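Local coordinates for protein myosin-I heavy chain (Dictyostelium discoideum, PDB 5EJY) that is an actin-based ATPase motor acting in the early steps of phagocytosis and in adhesion, represented here by the MF1 MyTH4-FERM module of its tail, at residues Q112-P117 with A147-T152; L6-I11 with T153-D158. All coordinates share one frame; numbering follows the deposited sequence.

Contact 1: Q112-P117 with A147-T152; sequences QSTSNP and AAYLKT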
# COMPACT_ATOMS: atom_id res chain seq x y z
N GLN A 112 19.63 -7.18 -26.62
CA GLN A 112 20.55 -6.07 -26.44
C GLN A 112 21.63 -6.34 -25.40
O GLN A 112 22.60 -5.59 -25.30
CB GLN A 112 19.81 -4.78 -26.10
CG GLN A 112 19.01 -4.18 -27.26
CD GLN A 112 19.89 -3.82 -28.45
OE1 GLN A 112 20.17 -4.65 -29.31
NE2 GLN A 112 20.33 -2.57 -28.50
N SER A 113 21.44 -7.39 -24.60
CA SER A 113 22.46 -7.76 -23.63
C SER A 113 23.29 -8.95 -24.12
O SER A 113 24.09 -9.52 -23.38
CB SER A 113 21.83 -8.08 -22.26
OG SER A 113 20.99 -9.22 -22.34
N THR A 114 23.08 -9.34 -25.38
CA THR A 114 23.82 -10.46 -25.98
C THR A 114 24.94 -9.92 -26.88
O THR A 114 24.68 -9.14 -27.79
CB THR A 114 22.90 -11.37 -26.81
OG1 THR A 114 22.00 -12.04 -25.93
CG2 THR A 114 23.71 -12.41 -27.60
N SER A 115 26.17 -10.34 -26.60
CA SER A 115 27.34 -9.86 -27.35
C SER A 115 27.39 -8.35 -27.39
O SER A 115 27.65 -7.77 -28.44
CB SER A 115 27.33 -10.40 -28.77
OG SER A 115 27.55 -11.79 -28.75
N ASN A 116 27.11 -7.72 -26.25
CA ASN A 116 27.13 -6.27 -26.15
C ASN A 116 28.56 -5.84 -25.88
O ASN A 116 29.12 -6.16 -24.83
CB ASN A 116 26.18 -5.82 -25.02
CG ASN A 116 25.97 -4.32 -24.98
OD1 ASN A 116 26.88 -3.55 -25.31
ND2 ASN A 116 24.77 -3.88 -24.56
N PRO A 117 29.15 -5.08 -26.81
CA PRO A 117 30.60 -4.81 -26.75
C PRO A 117 31.03 -3.84 -25.64
O PRO A 117 32.14 -3.99 -25.13
CB PRO A 117 30.88 -4.19 -28.12
CG PRO A 117 29.60 -3.49 -28.48
CD PRO A 117 28.49 -4.36 -27.91
N ALA A 147 14.43 -17.33 -17.64
CA ALA A 147 15.00 -17.75 -16.36
C ALA A 147 16.35 -18.45 -16.55
O ALA A 147 17.27 -18.28 -15.75
CB ALA A 147 14.03 -18.65 -15.62
N ALA A 148 16.46 -19.24 -17.61
CA ALA A 148 17.73 -19.91 -17.90
C ALA A 148 18.80 -18.86 -18.19
O ALA A 148 19.95 -18.96 -17.75
CB ALA A 148 17.58 -20.88 -19.07
N TYR A 149 18.40 -17.83 -18.92
CA TYR A 149 19.31 -16.76 -19.27
C TYR A 149 19.83 -16.03 -18.03
O TYR A 149 21.02 -15.71 -17.94
CB TYR A 149 18.61 -15.78 -20.23
CG TYR A 149 19.51 -14.69 -20.73
CD1 TYR A 149 20.55 -14.97 -21.61
CD2 TYR A 149 19.31 -13.37 -20.35
CE1 TYR A 149 21.37 -13.98 -22.09
CE2 TYR A 149 20.13 -12.37 -20.82
CZ TYR A 149 21.17 -12.68 -21.69
OH TYR A 149 22.00 -11.70 -22.16
N LEU A 150 18.93 -15.77 -17.07
CA LEU A 150 19.31 -15.12 -15.82
C LEU A 150 20.32 -15.97 -15.03
O LEU A 150 21.34 -15.48 -14.59
CB LEU A 150 18.06 -14.90 -14.94
CG LEU A 150 17.08 -13.81 -15.38
CD1 LEU A 150 15.90 -13.73 -14.42
CD2 LEU A 150 17.80 -12.48 -15.45
N LYS A 151 19.99 -17.24 -14.83
CA LYS A 151 20.82 -18.09 -13.99
C LYS A 151 22.20 -18.29 -14.62
O LYS A 151 23.22 -18.24 -13.94
CB LYS A 151 20.13 -19.43 -13.73
CG LYS A 151 18.79 -19.29 -13.05
CD LYS A 151 18.31 -20.59 -12.43
CE LYS A 151 19.00 -20.84 -11.09
NZ LYS A 151 18.43 -22.05 -10.42
N THR A 152 22.22 -18.51 -15.93
CA THR A 152 23.50 -18.61 -16.63
C THR A 152 24.32 -17.35 -16.40
O THR A 152 25.53 -17.41 -16.15
CB THR A 152 23.32 -18.81 -18.15
OG1 THR A 152 22.65 -20.06 -18.38
CG2 THR A 152 24.67 -18.82 -18.85
O HOH W 1 24.45 -12.59 -22.86
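Y149 swings its CG anti to the backbone N (chi1 -176°), which carries the phenol off helix 143-155 toward S113, whose OG sits between its own backbone N and carbonyl carbon (chi1 64°) and meets the ring from its edge, near the ring plane. The two hydroxyls are hydrogen-bonded, with Y149 OH 2.7 Å from S113 OG. The serine oxygen has further partners behind it in the carbonyls of L109 and I110, so the phenol joins a polar cluster at the end of helix 102-112. A water provides a second route: it donates to S113 O at 3.1 Å and lies 2.7 Å from Y149 OH. Two separate paths thus hold the phenolic oxygen to a single residue, one through its side chain and one through its backbone. T114 OG1 approaches obliquely, 3.8 Å from Y149 OH, but its hydrogen bond runs to I110 O. Further along the loop, N116 ND2 reaches back to Q112 O over 2.9 Å in a bent bond that bridges the turn. W126 of helix 119-133 packs against both S113 and L150. One long aromatic side chain here spans the gap between a helix and an interhelical loop within the all-helical MyTH4 domain.

Contact 2: L6-I11 with T153-D158; sequences LNDEEI and TIQQSD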
# COMPACT_ATOMS: atom_id res chain seq x y z
N LEU A 6 13.32 -22.06 -12.18
CA LEU A 6 13.94 -23.09 -13.01
C LEU A 6 15.09 -23.74 -12.24
O LEU A 6 15.92 -23.04 -11.66
CB LEU A 6 14.50 -22.45 -14.28
CG LEU A 6 14.83 -23.43 -15.41
CD1 LEU A 6 13.55 -24.12 -15.83
CD2 LEU A 6 15.45 -22.69 -16.57
N ASN A 7 15.13 -25.07 -12.24
CA ASN A 7 16.26 -25.79 -11.64
C ASN A 7 17.55 -25.63 -12.45
O ASN A 7 17.51 -25.47 -13.67
CB ASN A 7 15.94 -27.27 -11.50
CG ASN A 7 14.76 -27.52 -10.58
OD1 ASN A 7 14.62 -26.86 -9.55
ND2 ASN A 7 13.91 -28.47 -10.96
N ASP A 8 18.70 -25.68 -11.78
CA ASP A 8 19.98 -25.58 -12.48
C ASP A 8 20.05 -26.61 -13.61
O ASP A 8 20.65 -26.36 -14.65
CB ASP A 8 21.17 -25.78 -11.52
CG ASP A 8 21.48 -24.53 -10.69
OD1 ASP A 8 21.10 -23.41 -11.10
OD2 ASP A 8 22.13 -24.67 -9.64
N GLU A 9 19.43 -27.76 -13.40
CA GLU A 9 19.56 -28.88 -14.33
C GLU A 9 18.72 -28.69 -15.58
O GLU A 9 18.90 -29.40 -16.58
CB GLU A 9 19.14 -30.18 -13.64
CG GLU A 9 17.70 -30.17 -13.16
CD GLU A 9 17.24 -31.53 -12.67
OE1 GLU A 9 18.06 -32.48 -12.69
OE2 GLU A 9 16.06 -31.64 -12.28
N GLU A 10 17.80 -27.73 -15.53
CA GLU A 10 16.92 -27.44 -16.66
C GLU A 10 17.45 -26.27 -17.46
O GLU A 10 16.91 -25.94 -18.51
CB GLU A 10 15.52 -27.07 -16.18
CG GLU A 10 14.75 -28.15 -15.46
CD GLU A 10 13.39 -27.62 -15.02
OE1 GLU A 10 13.30 -27.04 -13.92
OE2 GLU A 10 12.41 -27.77 -15.80
N ILE A 11 18.49 -25.62 -16.95
CA ILE A 11 19.07 -24.47 -17.64
C ILE A 11 19.49 -24.83 -19.06
O ILE A 11 19.33 -24.03 -19.99
CB ILE A 11 20.31 -23.93 -16.90
CG1 ILE A 11 19.91 -23.25 -15.60
CG2 ILE A 11 21.06 -22.97 -17.79
CD1 ILE A 11 21.10 -22.88 -14.75
N THR A 153 23.66 -16.20 -16.45
CA THR A 153 24.37 -14.94 -16.25
C THR A 153 24.91 -14.84 -14.82
O THR A 153 26.03 -14.38 -14.60
CB THR A 153 23.45 -13.75 -16.52
OG1 THR A 153 23.04 -13.77 -17.89
CG2 THR A 153 24.17 -12.46 -16.22
N ILE A 154 24.10 -15.28 -13.86
CA ILE A 154 24.48 -15.23 -12.45
C ILE A 154 25.62 -16.21 -12.13
O ILE A 154 26.50 -15.92 -11.32
CB ILE A 154 23.28 -15.56 -11.54
CG1 ILE A 154 22.19 -14.48 -11.66
CG2 ILE A 154 23.75 -15.70 -10.09
CD1 ILE A 154 20.81 -14.94 -11.16
N GLN A 155 25.60 -17.37 -12.77
CA GLN A 155 26.51 -18.45 -12.41
C GLN A 155 27.86 -18.42 -13.12
O GLN A 155 28.87 -18.87 -12.57
CB GLN A 155 25.83 -19.81 -12.57
CG GLN A 155 24.74 -20.03 -11.53
CD GLN A 155 23.85 -21.21 -11.85
OE1 GLN A 155 24.08 -21.95 -12.80
NE2 GLN A 155 22.80 -21.38 -11.04
N GLN A 156 27.90 -17.87 -14.33
CA GLN A 156 29.13 -17.89 -15.12
C GLN A 156 30.08 -16.75 -14.75
O GLN A 156 29.69 -15.76 -14.14
CB GLN A 156 28.80 -17.83 -16.62
CG GLN A 156 28.30 -16.47 -17.09
CD GLN A 156 27.68 -16.51 -18.47
NE2 GLN A 156 27.19 -15.37 -18.93
N SER A 157 31.35 -16.92 -15.12
CA SER A 157 32.34 -15.86 -14.93
C SER A 157 32.09 -14.84 -16.02
O SER A 157 31.46 -15.14 -17.03
N ASP A 158 32.61 -13.63 -15.81
CA ASP A 158 32.26 -12.47 -16.63
C ASP A 158 31.12 -11.65 -16.04
O ASP A 158 30.62 -11.93 -14.96
CB ASP A 158 31.93 -12.85 -18.07
CG ASP A 158 32.11 -11.68 -19.03
OD2 ASP A 158 31.25 -10.76 -19.03
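D8 and Q155 join the chain's N-terminal segment to the last turn of helix 143-155, a surface contact on the helical MyTH4 portion of this MyTH4-FERM module. Successive beta turns shape the N-terminal side. Two backbone bonds close them: E10 N to N7 O at 2.9 Å, and I11 N to D8 O at 3.2 Å. The carboxylate of E10 folds back within the same segment, its OE1 accepting from N7 N at 3.2 Å, so the turn that presents D8 is tied by side chain as well as backbone.

The polar part of the contact rests on one short hydrogen bond. Q155 NE2 donates to D8 OD1 at 2.6 Å, nearly straight at 167°. The acceptor lies in the plane of the amide, whereas the donor comes from above the carboxylate, and the two flat groups stand almost perpendicular, 84° apart. With CG anti to the carbonyl carbon (chi1 -70°) the side chain of Q155 sets off toward the turn, and its extended run beyond CG gives the reach. D8 OD1 also forms a salt bridge with K151, one helical turn earlier, so a single carboxylate oxygen serves a neutral and a charged donor. That shared use probably stabilises the ionised form of D8. Where the helix ends, K164 of helix 161-180 bonds the carbonyl oxygens of T153, I154 and Q156.

Van der Waals packing is slight. I11 comes from the opposite direction to Q155 and also lies against K151 and T152, which seats the turn on the flank of the helix. Across the contact, the amide oxygen OE1 of Q155 rests against the methyl CD1 of I11 at 3.7 Å.

How the contacts relate
From the N terminus, the chain first passes through 6-11, then builds several helices before reaching 112-117 and, finally, helix 143-155, which supplies the second half of both contacts. Contact 1 closes a short loop spanning helix 119-133; contact 2 closes a far longer one that contains it entirely, so the two loops nest without crossing. Their centres lie 11 Å apart. K151, between the Y149 and Q155 positions, joins them directly: its NZ is 3.0 Å from L6 O, a probable hydrogen bond. Together the contacts tie the N-terminal segment and the loop after helix 102-112 to one MyTH4 helix.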